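Local coordinates for hypothetical protein (Parabacteroides merdae, PDB 4OO3) that is probably an NAD(P)-dependent oxidoreductase, with a Rossmann-type dinucleotide-binding fold joined to a C-terminal putative oxidoreductase domain, at residues V41-T45 against T75-Y79; N98-T102 against S117-I123; V204-N210 against P270-D276. All coordinates share one frame; numbering follows the deposited sequence.

Interaction 1 of 3, residues V41-T45 against T75-Y79; sequences VYAPT and TGDDY
Pro44 lies on the ring of Tyr79: its CD sits over one ring face, 3.6 Å from the centroid of the Tyr79 ring and 19° off the normal, a CH-pi contact. The proline carbon is displaced toward the rim on the CD2-CE2 side, and the two side chains are set obliquely. Nearer the backbone, Tyr79 CB abuts Ala43, 3.4 Å from Ala43 N. For Tyr79, chi1 of 60° places CG between its own N and carbonyl carbon, and this turns the ring along the Ala43-Pro44 peptide. Tyr42 meets Tyr79 O with CB, at 3.6 Å, and with the near side of its ring, CG and CD2, while its far end leads off toward helix 79-86.

At the strand ends the backbones take over. Ala43 pairs with Thr75 in parallel register, and Gly76 N donates to Ala43 O at 3.2 Å with an N-H...O angle of 151°; Thr75 CA lies 3.0 Å from the same Ala43 O in a CA-H...O contact. These are the C-terminal ends of two neighbouring strands in the parallel sheet of a Rossmann-type fold, 70-75 being its outermost strand on this side. Beyond them, Thr45 CG2 rests 3.6 Å from Thr75 OG1, the two threonines crossing at about a right angle.

A type I turn from Gly76 to Tyr79 carries the chain from strand 70-75 into helix 79-86, and a weak bond from Tyr79 N to Gly76 O closes it. The two phenolic ends are tied elsewhere: Tyr79 OH bonds to Tyr104 OH, and Tyr42 OH to Glu86.

Interaction 2 of 3, residues N98-T102 against S117-I123; sequences NGKKT and SDKPMAI
Lys101 reaches from its helix into the bend of 117-123 and ends on Ser117 OG, 3.0 Å from its NZ. CG is anti to the backbone N (chi1 -180°), and this extended start brings CD to 3.4 Å from Pro120 O; bends at chi3 and chi4 then turn NZ onto Ser117 OG and Asp118 O. Gln94 OE1 takes a hydrogen bond from the same ammonium, the bond to Asp118 O is weak, and Ser117 OG itself donates to Asp118 O.

Asn98 crosses Pro120 at about a right angle, its ND2 3.4 Å from Pro120 CD. That amide nitrogen donates to Gln212 O and to a water that in turn donates to Lys119 O. Ile123 CG2 packs 3.9 Å from Asn98 CB, and its CD1 lies against Gly99 CA. One turn along, Thr102 OG1 donates to Met121 O at 2.8 Å, approaching from above the carbonyl plane.

Asp118-Lys119-Pro120, with its cis proline, probably corresponds to the Glu-Lys-Pro motif of Gfo/Idh/MocA oxidoreductases. The contact joins the N-terminal part of helix 98-110 to the loop following strand 114-117. Helix 125-140 packs against Met121 and Ala122, while helices 220-231 and 419-439 both touch Lys119 and Pro120.

Interaction 3 of 3, residues V204-N210 against P270-D276; sequences VWYLDVN and PDFLKKD
Asp208 and Lys275 join the two segments by a salt bridge in the C-terminal oxidoreductase domain. Both follow short 3-10 turns, 204-207 and 271-273, which with Pro270 make most of the apolar packing. The aspartate is the N-cap of a short, weakly bonded helix that begins at about Val209, and its side chain is worth following outward. Its CB touches Leu273 CD2 at 3.6 Å and lies at the edge of the Phe272 ring, in the ring plane. Chi1 of -176° swings CG away from the aspartate's own N and carries the carboxylate toward 270-276. CG has Lys275 NZ and Phe272 CD1 as neighbours, in directions roughly at right angles, and beyond it the two oxygens part company. OD1 takes two donors from opposite faces of the carboxylate plane: Asn210 N at 3.1 Å from Asp208 OD1, the capping bond, and Lys275 NZ, 2.9 Å from the same OD1. OD2 instead lies 3.4 Å from Phe272 CD1, the carboxylate and ring planes 29° apart, and accepts from Gln211.

Lys275 NZ also bonds Asp276 OD2, so one ammonium sits between two carboxylates and probably offsets the repulsion between them. Without the carboxylate, as with an alanine here, Asn210 N would probably lose its capping acceptor and Lys275 would be left with Asp276 as its acid partner in this contact.

Below the charges the contact is apolar. Val204 spreads its two methyls, CG1 resting on Pro270 CG and CG2 at the Phe272 edge, 3.8 Å from CZ of that ring, while Phe260 of helix 257-264 packs on Leu207, Pro270 and Leu273. At the far end a water donates to both Leu207 O and Asp276 OD2 and accepts from Val209 N, 2.9 Å from the water oxygen.

Overall arrangement
From the N terminus, the three contacts come in series, each closing its loop before the next opens, so none nest or cross. Interaction 1 closes 29 residues, including helix 47-61, at the edge of the parallel sheet. Interaction 2 closes a tighter loop of 14 residues, the rest of helix 98-110 and most of strand 114-117, nearer the centre of the molecule. Interaction 3 spans 59 residues within the C-terminal domain. Interactions 1 and 2, centres about 18 Å apart, touch where Tyr79 OH packs on Lys100 CE. Interactions 2 and 3 meet through Ile123 CD1 and Asn210 O, linking the Rossmann-type part to the C-terminal domain; interactions 1 and 3 do not touch.

Interaction 1 of 3, residues V41-T45 against T75-Y79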
ATOM      1  N   VAL A  41     -19.341  12.491  -8.230  1.00 29.73           N
ATOM      2  CA  VAL A  41     -19.462  11.146  -7.662  1.00 28.65           C
ATOM      3  C   VAL A  41     -20.481  10.313  -8.454  1.00 28.27           C
ATOM      4  O   VAL A  41     -21.597  10.768  -8.714  1.00 28.51           O
ATOM      5  CB  VAL A  41     -19.917  11.216  -6.182  1.00 30.06           C
ATOM      6  CG1 VAL A  41     -20.186   9.823  -5.616  1.00 29.15           C
ATOM      7  CG2 VAL A  41     -18.892  11.960  -5.331  1.00 29.28           C
ATOM      8  N   TYR A  42     -20.081   9.102  -8.839  1.00 27.55           N
ATOM      9  CA  TYR A  42     -20.973   8.123  -9.453  1.00 27.34           C
ATOM     10  C   TYR A  42     -20.856   6.811  -8.691  1.00 28.83           C
ATOM     11  O   TYR A  42     -19.758   6.260  -8.551  1.00 28.42           O
ATOM     12  CB  TYR A  42     -20.590   7.882 -10.915  1.00 27.68           C
ATOM     13  CG  TYR A  42     -20.660   9.124 -11.764  1.00 27.07           C
ATOM     14  CD1 TYR A  42     -19.603  10.013 -11.791  1.00 27.18           C
ATOM     15  CD2 TYR A  42     -21.786   9.414 -12.520  1.00 28.21           C
ATOM     16  CE1 TYR A  42     -19.651  11.163 -12.555  1.00 28.61           C
ATOM     17  CE2 TYR A  42     -21.846  10.569 -13.297  1.00 29.74           C
ATOM     18  CZ  TYR A  42     -20.768  11.436 -13.301  1.00 28.75           C
ATOM     19  OH  TYR A  42     -20.783  12.578 -14.049  1.00 30.97           O
ATOM     20  N   ALA A  43     -21.979   6.291  -8.227  1.00 29.58           N
ATOM     21  CA  ALA A  43     -21.954   5.106  -7.389  1.00 31.46           C
ATOM     22  C   ALA A  43     -23.314   4.447  -7.329  1.00 32.67           C
ATOM     23  O   ALA A  43     -24.327   5.110  -7.501  1.00 33.66           O
ATOM     24  CB  ALA A  43     -21.510   5.485  -5.981  1.00 32.50           C
ATOM     25  N   PRO A  44     -23.343   3.133  -7.067  1.00 33.35           N
ATOM     26  CA  PRO A  44     -24.638   2.568  -6.725  1.00 35.18           C
ATOM     27  C   PRO A  44     -25.115   3.160  -5.399  1.00 36.15           C
ATOM     28  O   PRO A  44     -24.298   3.634  -4.597  1.00 37.74           O
ATOM     29  CB  PRO A  44     -24.345   1.071  -6.597  1.00 34.01           C
ATOM     30  CG  PRO A  44     -22.908   1.008  -6.199  1.00 32.83           C
ATOM     31  CD  PRO A  44     -22.239   2.180  -6.851  1.00 32.33           C
ATOM     32  N   THR A  45     -26.423   3.159  -5.183  1.00 37.31           N
ATOM     33  CA  THR A  45     -26.986   3.594  -3.911  1.00 38.97           C
ATOM     34  C   THR A  45     -26.495   2.646  -2.829  1.00 38.27           C
ATOM     35  O   THR A  45     -26.177   1.500  -3.114  1.00 37.31           O
ATOM     36  CB  THR A  45     -28.525   3.541  -3.924  1.00 42.00           C
ATOM     37  OG1 THR A  45     -28.945   2.211  -4.245  1.00 46.57           O
ATOM     38  CG2 THR A  45     -29.110   4.512  -4.951  1.00 40.56           C
ATOM     39  N   THR A  75     -26.344   8.621  -8.019  1.00 33.10           N
ATOM     40  CA  THR A  75     -26.452   7.232  -7.595  1.00 33.38           C
ATOM     41  C   THR A  75     -27.506   6.515  -8.425  1.00 35.14           C
ATOM     42  O   THR A  75     -28.569   7.059  -8.701  1.00 39.12           O
ATOM     43  CB  THR A  75     -26.731   7.102  -6.080  1.00 33.41           C
ATOM     44  OG1 THR A  75     -27.924   7.811  -5.731  1.00 35.80           O
ATOM     45  CG2 THR A  75     -25.569   7.665  -5.279  1.00 32.87           C
ATOM     46  N   GLY A  76     -27.184   5.298  -8.837  1.00 35.94           N
ATOM     47  CA  GLY A  76     -28.062   4.485  -9.668  1.00 38.06           C
ATOM     48  C   GLY A  76     -27.332   3.244 -10.151  1.00 37.69           C
ATOM     49  O   GLY A  76     -26.106   3.182 -10.088  1.00 35.83           O
ATOM     50  N   ASP A  77     -28.080   2.253 -10.621  1.00 40.23           N
ATOM     51  CA  ASP A  77     -27.485   1.031 -11.182  1.00 46.18           C
ATOM     52  C   ASP A  77     -26.540   1.330 -12.348  1.00 41.91           C
ATOM     53  O   ASP A  77     -25.549   0.630 -12.546  1.00 46.18           O
ATOM     54  CB  ASP A  77     -28.575   0.074 -11.677  1.00 54.89           C
ATOM     55  CG  ASP A  77     -29.436  -0.474 -10.555  1.00 62.77           C
ATOM     56  OD1 ASP A  77     -28.889  -0.870  -9.501  1.00 61.96           O
ATOM     57  OD2 ASP A  77     -30.671  -0.522 -10.744  1.00 77.33           O
ATOM     58  N   ASP A  78     -26.848   2.375 -13.108  1.00 37.94           N
ATOM     59  CA  ASP A  78     -26.080   2.732 -14.296  1.00 36.58           C
ATOM     60  C   ASP A  78     -24.988   3.766 -14.016  1.00 35.14           C
ATOM     61  O   ASP A  78     -24.639   4.549 -14.906  1.00 34.88           O
ATOM     62  CB  ASP A  78     -27.032   3.273 -15.371  1.00 37.63           C
ATOM     63  CG  ASP A  78     -27.778   4.538 -14.929  1.00 37.58           C
ATOM     64  OD1 ASP A  78     -27.782   4.863 -13.720  1.00 38.30           O
ATOM     65  OD2 ASP A  78     -28.376   5.199 -15.796  1.00 38.83           O
ATOM     66  N   TYR A  79     -24.451   3.771 -12.795  1.00 33.78           N
ATOM     67  CA  TYR A  79     -23.457   4.777 -12.382  1.00 32.78           C
ATOM     68  C   TYR A  79     -22.249   4.853 -13.331  1.00 32.98           C
ATOM     69  O   TYR A  79     -21.840   5.953 -13.714  1.00 32.49           O
ATOM     70  CB  TYR A  79     -22.996   4.553 -10.924  1.00 33.07           C
ATOM     71  CG  TYR A  79     -22.338   3.209 -10.664  1.00 32.82           C
ATOM     72  CD1 TYR A  79     -20.961   3.046 -10.807  1.00 31.83           C
ATOM     73  CD2 TYR A  79     -23.093   2.103 -10.285  1.00 34.52           C
ATOM     74  CE1 TYR A  79     -20.363   1.823 -10.585  1.00 32.71           C
ATOM     75  CE2 TYR A  79     -22.504   0.874 -10.062  1.00 34.71           C
ATOM     76  CZ  TYR A  79     -21.142   0.742 -10.211  1.00 34.04           C
ATOM     77  OH  TYR A  79     -20.567  -0.476  -9.992  1.00 35.05           O
TER

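Interaction 2 of 3, residues N98-T102 against S117-I123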
ATOM      1  N   ASN A  98     -12.412  -4.147  -4.908  1.00 36.14           N
ATOM      2  CA  ASN A  98     -11.252  -4.512  -5.717  1.00 35.34           C
ATOM      3  C   ASN A  98     -11.557  -5.528  -6.809  1.00 35.34           C
ATOM      4  O   ASN A  98     -10.784  -5.672  -7.751  1.00 39.08           O
ATOM      5  CB  ASN A  98     -10.126  -5.035  -4.818  1.00 33.98           C
ATOM      6  CG  ASN A  98      -9.619  -3.980  -3.851  1.00 32.15           C
ATOM      7  OD1 ASN A  98      -9.515  -2.814  -4.200  1.00 34.82           O
ATOM      8  ND2 ASN A  98      -9.297  -4.388  -2.634  1.00 32.16           N
ATOM      9  N   GLY A  99     -12.673  -6.235  -6.686  1.00 36.16           N
ATOM     10  CA  GLY A  99     -13.098  -7.177  -7.722  1.00 37.35           C
ATOM     11  C   GLY A  99     -13.547  -6.450  -8.978  1.00 36.90           C
ATOM     12  O   GLY A  99     -13.223  -6.858 -10.090  1.00 37.05           O
ATOM     13  N   LYS A 100     -14.282  -5.359  -8.774  1.00 36.34           N
ATOM     14  CA  LYS A 100     -14.731  -4.476  -9.847  1.00 38.39           C
ATOM     15  C   LYS A 100     -13.658  -3.502 -10.382  1.00 35.34           C
ATOM     16  O   LYS A 100     -13.805  -2.955 -11.468  1.00 36.26           O
ATOM     17  CB  LYS A 100     -15.908  -3.641  -9.335  1.00 42.15           C
ATOM     18  CG  LYS A 100     -17.168  -4.419  -8.993  1.00 44.91           C
ATOM     19  CD  LYS A 100     -18.085  -3.584  -8.104  1.00 49.41           C
ATOM     20  CE  LYS A 100     -19.529  -3.593  -8.571  1.00 55.82           C
ATOM     21  NZ  LYS A 100     -20.235  -4.830  -8.149  1.00 59.20           N
ATOM     22  N   LYS A 101     -12.589  -3.291  -9.623  1.00 34.03           N
ATOM     23  CA  LYS A 101     -11.688  -2.159  -9.850  1.00 32.71           C
ATOM     24  C   LYS A 101     -11.029  -2.128 -11.223  1.00 32.56           C
ATOM     25  O   LYS A 101     -10.998  -1.085 -11.870  1.00 31.26           O
ATOM     26  CB  LYS A 101     -10.596  -2.146  -8.785  1.00 32.13           C
ATOM     27  CG  LYS A 101      -9.600  -1.005  -8.915  1.00 34.21           C
ATOM     28  CD  LYS A 101      -8.410  -1.203  -7.984  1.00 34.54           C
ATOM     29  CE  LYS A 101      -8.763  -0.977  -6.526  1.00 34.40           C
ATOM     30  NZ  LYS A 101      -8.965   0.464  -6.220  1.00 39.66           N
ATOM     31  N   THR A 102     -10.470  -3.253 -11.651  1.00 30.59           N
ATOM     32  CA  THR A 102      -9.628  -3.259 -12.843  1.00 30.81           C
ATOM     33  C   THR A 102     -10.449  -2.928 -14.099  1.00 32.77           C
ATOM     34  O   THR A 102     -10.004  -2.156 -14.960  1.00 31.57           O
ATOM     35  CB  THR A 102      -8.867  -4.598 -12.999  1.00 31.13           C
ATOM     36  OG1 THR A 102      -8.439  -5.066 -11.709  1.00 30.19           O
ATOM     37  CG2 THR A 102      -7.648  -4.416 -13.890  1.00 31.25           C
ATOM     38  N   SER A 117      -5.572   5.122  -8.300  1.00 29.55           N
ATOM     39  CA  SER A 117      -6.264   4.031  -7.634  1.00 28.48           C
ATOM     40  C   SER A 117      -5.495   3.607  -6.408  1.00 29.67           C
ATOM     41  O   SER A 117      -4.272   3.534  -6.427  1.00 32.03           O
ATOM     42  CB  SER A 117      -6.393   2.838  -8.577  1.00 28.45           C
ATOM     43  OG  SER A 117      -6.854   1.690  -7.884  1.00 27.73           O
ATOM     44  N   ASP A 118      -6.217   3.313  -5.339  1.00 29.69           N
ATOM     45  CA  ASP A 118      -5.637   2.597  -4.228  1.00 28.14           C
ATOM     46  C   ASP A 118      -5.198   1.206  -4.701  1.00 28.64           C
ATOM     47  O   ASP A 118      -5.663   0.695  -5.727  1.00 27.30           O
ATOM     48  CB  ASP A 118      -6.657   2.451  -3.102  1.00 29.71           C
ATOM     49  CG  ASP A 118      -6.008   2.189  -1.753  1.00 31.78           C
ATOM     50  OD1 ASP A 118      -4.754   2.174  -1.670  1.00 33.82           O
ATOM     51  OD2 ASP A 118      -6.757   2.018  -0.768  1.00 30.40           O
ATOM     52  N   LYS A 119      -4.281   0.606  -3.962  1.00 26.74           N
ATOM     53  CA  LYS A 119      -3.958  -0.803  -4.156  1.00 29.89           C
ATOM     54  C   LYS A 119      -5.108  -1.702  -3.684  1.00 30.34           C
ATOM     55  O   LYS A 119      -5.956  -1.273  -2.900  1.00 30.74           O
ATOM     56  CB  LYS A 119      -2.662  -1.167  -3.421  1.00 31.80           C
ATOM     57  CG  LYS A 119      -2.538  -0.623  -1.994  1.00 34.08           C
ATOM     58  CD  LYS A 119      -2.618  -1.687  -0.919  1.00 39.65           C
ATOM     59  CE  LYS A 119      -4.022  -2.200  -0.700  1.00 40.72           C
ATOM     60  NZ  LYS A 119      -4.151  -2.731   0.675  1.00 44.49           N
ATOM     61  N   PRO A 120      -5.168  -2.950  -4.184  1.00 31.69           N
ATOM     62  CA  PRO A 120      -4.434  -3.525  -5.304  1.00 28.41           C
ATOM     63  C   PRO A 120      -5.199  -3.318  -6.605  1.00 29.13           C
ATOM     64  O   PRO A 120      -6.414  -3.548  -6.648  1.00 27.75           O
ATOM     65  CB  PRO A 120      -4.394  -5.017  -4.958  1.00 29.70           C
ATOM     66  CG  PRO A 120      -5.638  -5.251  -4.182  1.00 29.04           C
ATOM     67  CD  PRO A 120      -6.006  -3.961  -3.505  1.00 28.71           C
HETATM   68  N   MSE A 121      -4.491  -2.900  -7.652  1.00 29.39           N
HETATM   69  CA  MSE A 121      -5.089  -2.681  -8.985  1.00 27.09           C
HETATM   70  C   MSE A 121      -5.362  -3.958  -9.726  1.00 28.66           C
HETATM   71  O   MSE A 121      -6.024  -3.938 -10.760  1.00 32.42           O
HETATM   72  CB  MSE A 121      -4.183  -1.766  -9.817  1.00 23.53           C
HETATM   73  CG  MSE A 121      -4.113  -0.391  -9.159  1.00 21.75           C
HETATM   74 SE   MSE A 121      -3.535   0.962 -10.469  0.75 19.11          SE
HETATM   75  CE  MSE A 121      -1.695   0.314 -10.658  1.00 20.55           C
ATOM     76  N   ALA A 122      -4.850  -5.078  -9.222  1.00 31.17           N
ATOM     77  CA  ALA A 122      -5.222  -6.405  -9.726  1.00 32.04           C
ATOM     78  C   ALA A 122      -5.161  -7.415  -8.586  1.00 31.62           C
ATOM     79  O   ALA A 122      -4.251  -7.337  -7.756  1.00 31.51           O
ATOM     80  CB  ALA A 122      -4.307  -6.832 -10.864  1.00 32.75           C
ATOM     81  N   ILE A 123      -6.125  -8.347  -8.559  1.00 30.58           N
ATOM     82  CA  ILE A 123      -6.254  -9.354  -7.490  1.00 30.65           C
ATOM     83  C   ILE A 123      -6.111 -10.811  -7.963  1.00 31.70           C
ATOM     84  O   ILE A 123      -6.295 -11.741  -7.174  1.00 29.65           O
ATOM     85  CB  ILE A 123      -7.600  -9.220  -6.738  1.00 30.19           C
ATOM     86  CG1 ILE A 123      -8.788  -9.524  -7.659  1.00 31.17           C
ATOM     87  CG2 ILE A 123      -7.736  -7.840  -6.129  1.00 28.91           C
ATOM     88  CD1 ILE A 123     -10.126  -9.527  -6.942  1.00 31.21           C
TER
HETATM   89  O   HOH W   1      -7.826  -2.282  -1.083  1.00 29.54           O
HETATM   90  O   HOH W   2      -7.950  -5.066  -8.625  1.00 45.33           O

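Interaction 3 of 3, residues V204-N210 against P270-D276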
ATOM      1  N   VAL A 204     -19.333  -5.175   4.283  1.00 42.86           N
ATOM      2  CA  VAL A 204     -19.547  -6.625   4.316  1.00 42.94           C
ATOM      3  C   VAL A 204     -18.666  -7.378   3.331  1.00 40.76           C
ATOM      4  O   VAL A 204     -18.177  -8.459   3.651  1.00 43.82           O
ATOM      5  CB  VAL A 204     -21.020  -7.028   4.057  1.00 46.43           C
ATOM      6  CG1 VAL A 204     -21.825  -6.916   5.341  1.00 48.63           C
ATOM      7  CG2 VAL A 204     -21.652  -6.207   2.935  1.00 44.79           C
ATOM      8  N   TRP A 205     -18.448  -6.796   2.153  1.00 37.16           N
ATOM      9  CA  TRP A 205     -17.687  -7.469   1.091  1.00 35.28           C
ATOM     10  C   TRP A 205     -16.183  -7.470   1.336  1.00 34.15           C
ATOM     11  O   TRP A 205     -15.446  -8.131   0.594  1.00 32.71           O
ATOM     12  CB  TRP A 205     -17.993  -6.880  -0.297  1.00 34.87           C
ATOM     13  CG  TRP A 205     -17.974  -5.394  -0.339  1.00 35.32           C
ATOM     14  CD1 TRP A 205     -19.056  -4.562  -0.270  1.00 34.58           C
ATOM     15  CD2 TRP A 205     -16.823  -4.550  -0.441  1.00 34.73           C
ATOM     16  NE1 TRP A 205     -18.649  -3.258  -0.324  1.00 35.14           N
ATOM     17  CE2 TRP A 205     -17.283  -3.219  -0.433  1.00 34.59           C
ATOM     18  CE3 TRP A 205     -15.446  -4.787  -0.545  1.00 35.25           C
ATOM     19  CZ2 TRP A 205     -16.419  -2.130  -0.523  1.00 34.41           C
ATOM     20  CZ3 TRP A 205     -14.586  -3.700  -0.636  1.00 32.92           C
ATOM     21  CH2 TRP A 205     -15.077  -2.393  -0.620  1.00 34.08           C
ATOM     22  N   TYR A 206     -15.722  -6.733   2.351  1.00 32.20           N
ATOM     23  CA  TYR A 206     -14.308  -6.745   2.714  1.00 31.47           C
ATOM     24  C   TYR A 206     -13.846  -8.161   3.063  1.00 31.14           C
ATOM     25  O   TYR A 206     -12.711  -8.533   2.799  1.00 32.11           O
ATOM     26  CB  TYR A 206     -14.022  -5.803   3.890  1.00 31.39           C
ATOM     27  CG  TYR A 206     -12.546  -5.726   4.239  1.00 31.42           C
ATOM     28  CD1 TYR A 206     -11.702  -4.837   3.579  1.00 32.25           C
ATOM     29  CD2 TYR A 206     -11.990  -6.554   5.213  1.00 31.44           C
ATOM     30  CE1 TYR A 206     -10.347  -4.767   3.881  1.00 30.28           C
ATOM     31  CE2 TYR A 206     -10.636  -6.489   5.524  1.00 31.53           C
ATOM     32  CZ  TYR A 206      -9.822  -5.594   4.854  1.00 31.88           C
ATOM     33  OH  TYR A 206      -8.479  -5.525   5.148  1.00 34.37           O
ATOM     34  N   LEU A 207     -14.736  -8.944   3.653  1.00 32.04           N
ATOM     35  CA  LEU A 207     -14.416 -10.305   4.060  1.00 33.05           C
ATOM     36  C   LEU A 207     -14.692 -11.337   2.956  1.00 33.68           C
ATOM     37  O   LEU A 207     -14.482 -12.537   3.156  1.00 35.03           O
ATOM     38  CB  LEU A 207     -15.188 -10.633   5.338  1.00 32.96           C
ATOM     39  CG  LEU A 207     -14.811  -9.736   6.525  1.00 31.76           C
ATOM     40  CD1 LEU A 207     -15.718 -10.000   7.714  1.00 33.38           C
ATOM     41  CD2 LEU A 207     -13.364  -9.951   6.933  1.00 30.80           C
ATOM     42  N   ASP A 208     -15.163 -10.867   1.799  1.00 32.76           N
ATOM     43  CA  ASP A 208     -15.301 -11.697   0.602  1.00 33.61           C
ATOM     44  C   ASP A 208     -14.050 -11.506  -0.251  1.00 33.29           C
ATOM     45  O   ASP A 208     -13.862 -10.454  -0.875  1.00 31.58           O
ATOM     46  CB  ASP A 208     -16.555 -11.297  -0.183  1.00 34.79           C
ATOM     47  CG  ASP A 208     -16.814 -12.185  -1.402  1.00 36.14           C
ATOM     48  OD1 ASP A 208     -16.046 -13.140  -1.667  1.00 36.53           O
ATOM     49  OD2 ASP A 208     -17.807 -11.915  -2.106  1.00 37.18           O
ATOM     50  N   VAL A 209     -13.196 -12.526  -0.280  1.00 33.86           N
ATOM     51  CA  VAL A 209     -11.921 -12.446  -1.004  1.00 34.15           C
ATOM     52  C   VAL A 209     -12.084 -12.296  -2.518  1.00 34.64           C
ATOM     53  O   VAL A 209     -11.124 -11.949  -3.202  1.00 34.52           O
ATOM     54  CB  VAL A 209     -10.989 -13.652  -0.704  1.00 36.29           C
ATOM     55  CG1 VAL A 209     -10.640 -13.703   0.781  1.00 36.66           C
ATOM     56  CG2 VAL A 209     -11.590 -14.976  -1.180  1.00 34.87           C
ATOM     57  N   ASN A 210     -13.282 -12.557  -3.043  1.00 34.87           N
ATOM     58  CA  ASN A 210     -13.563 -12.302  -4.458  1.00 36.11           C
ATOM     59  C   ASN A 210     -13.725 -10.811  -4.762  1.00 34.35           C
ATOM     60  O   ASN A 210     -13.571 -10.375  -5.896  1.00 33.28           O
ATOM     61  CB  ASN A 210     -14.822 -13.047  -4.906  1.00 38.77           C
ATOM     62  CG  ASN A 210     -14.658 -14.560  -4.884  1.00 40.52           C
ATOM     63  OD1 ASN A 210     -15.562 -15.281  -4.475  1.00 43.17           O
ATOM     64  ND2 ASN A 210     -13.511 -15.043  -5.332  1.00 41.00           N
ATOM     65  N   PRO A 270     -24.215 -12.268   5.298  1.00 59.78           N
ATOM     66  CA  PRO A 270     -24.761 -11.997   3.973  1.00 60.49           C
ATOM     67  C   PRO A 270     -24.744 -13.222   3.078  1.00 60.54           C
ATOM     68  O   PRO A 270     -23.943 -14.133   3.278  1.00 61.60           O
ATOM     69  CB  PRO A 270     -23.821 -10.932   3.411  1.00 60.47           C
ATOM     70  CG  PRO A 270     -23.338 -10.208   4.613  1.00 61.23           C
ATOM     71  CD  PRO A 270     -23.235 -11.245   5.697  1.00 61.67           C
ATOM     72  N   ASP A 271     -25.626 -13.217   2.091  1.00 61.87           N
ATOM     73  CA  ASP A 271     -25.848 -14.360   1.228  1.00 61.80           C
ATOM     74  C   ASP A 271     -24.601 -14.758   0.439  1.00 60.07           C
ATOM     75  O   ASP A 271     -24.296 -15.945   0.293  1.00 62.06           O
ATOM     76  CB  ASP A 271     -26.973 -14.026   0.258  1.00 65.24           C
ATOM     77  CG  ASP A 271     -27.540 -15.243  -0.399  1.00 63.48           C
ATOM     78  OD1 ASP A 271     -28.008 -16.144   0.331  1.00 63.06           O
ATOM     79  OD2 ASP A 271     -27.525 -15.289  -1.645  1.00 61.33           O
ATOM     80  N   PHE A 272     -23.886 -13.754  -0.057  1.00 55.15           N
ATOM     81  CA  PHE A 272     -22.706 -13.962  -0.896  1.00 54.67           C
ATOM     82  C   PHE A 272     -21.463 -14.458  -0.145  1.00 52.75           C
ATOM     83  O   PHE A 272     -20.442 -14.733  -0.771  1.00 50.12           O
ATOM     84  CB  PHE A 272     -22.367 -12.674  -1.659  1.00 54.91           C
ATOM     85  CG  PHE A 272     -21.971 -11.523  -0.773  1.00 55.19           C
ATOM     86  CD1 PHE A 272     -20.642 -11.329  -0.418  1.00 51.15           C
ATOM     87  CD2 PHE A 272     -22.927 -10.627  -0.303  1.00 53.71           C
ATOM     88  CE1 PHE A 272     -20.274 -10.275   0.398  1.00 50.37           C
ATOM     89  CE2 PHE A 272     -22.562  -9.568   0.513  1.00 53.38           C
ATOM     90  CZ  PHE A 272     -21.234  -9.392   0.864  1.00 49.74           C
ATOM     91  N   LEU A 273     -21.545 -14.557   1.181  1.00 50.92           N
ATOM     92  CA  LEU A 273     -20.438 -15.057   2.003  1.00 49.13           C
ATOM     93  C   LEU A 273     -20.614 -16.513   2.435  1.00 47.83           C
ATOM     94  O   LEU A 273     -19.687 -17.107   2.972  1.00 43.97           O
ATOM     95  CB  LEU A 273     -20.265 -14.180   3.248  1.00 49.37           C
ATOM     96  CG  LEU A 273     -19.565 -12.833   3.057  1.00 48.98           C
ATOM     97  CD1 LEU A 273     -19.557 -12.065   4.369  1.00 49.10           C
ATOM     98  CD2 LEU A 273     -18.143 -13.005   2.539  1.00 47.30           C
ATOM     99  N   LYS A 274     -21.793 -17.081   2.187  1.00 51.19           N
ATOM    100  CA  LYS A 274     -22.129 -18.422   2.670  1.00 56.25           C
ATOM    101  C   LYS A 274     -21.246 -19.523   2.092  1.00 53.22           C
ATOM    102  O   LYS A 274     -21.095 -20.578   2.707  1.00 54.00           O
ATOM    103  CB  LYS A 274     -23.612 -18.744   2.424  1.00 62.46           C
ATOM    104  CG  LYS A 274     -24.546 -18.132   3.464  1.00 68.77           C
ATOM    105  CD  LYS A 274     -25.623 -19.108   3.917  1.00 81.30           C
ATOM    106  CE  LYS A 274     -26.086 -18.825   5.341  1.00 88.28           C
ATOM    107  NZ  LYS A 274     -26.645 -17.454   5.507  1.00 88.39           N
ATOM    108  N   LYS A 275     -20.668 -19.281   0.919  1.00 50.09           N
ATOM    109  CA  LYS A 275     -19.648 -20.182   0.367  1.00 50.82           C
ATOM    110  C   LYS A 275     -18.441 -20.363   1.303  1.00 50.08           C
ATOM    111  O   LYS A 275     -17.790 -21.403   1.272  1.00 49.35           O
ATOM    112  CB  LYS A 275     -19.166 -19.682  -0.997  1.00 50.79           C
ATOM    113  CG  LYS A 275     -18.495 -18.311  -0.977  1.00 49.40           C
ATOM    114  CD  LYS A 275     -18.179 -17.832  -2.382  1.00 48.72           C
ATOM    115  CE  LYS A 275     -17.885 -16.342  -2.409  1.00 50.86           C
ATOM    116  NZ  LYS A 275     -16.832 -15.921  -1.436  1.00 51.87           N
ATOM    117  N   ASP A 276     -18.159 -19.350   2.125  1.00 50.00           N
ATOM    118  CA  ASP A 276     -17.008 -19.349   3.036  1.00 48.89           C
ATOM    119  C   ASP A 276     -17.354 -19.700   4.488  1.00 50.26           C
ATOM    120  O   ASP A 276     -16.460 -19.803   5.324  1.00 49.93           O
ATOM    121  CB  ASP A 276     -16.339 -17.972   3.005  1.00 46.13           C
ATOM    122  CG  ASP A 276     -15.833 -17.605   1.629  1.00 43.49           C
ATOM    123  OD1 ASP A 276     -15.222 -18.477   0.981  1.00 42.54           O
ATOM    124  OD2 ASP A 276     -16.052 -16.452   1.193  1.00 41.51           O
TER
HETATM  125  O   HOH W   3     -14.028 -14.604   1.488  1.00 31.28           O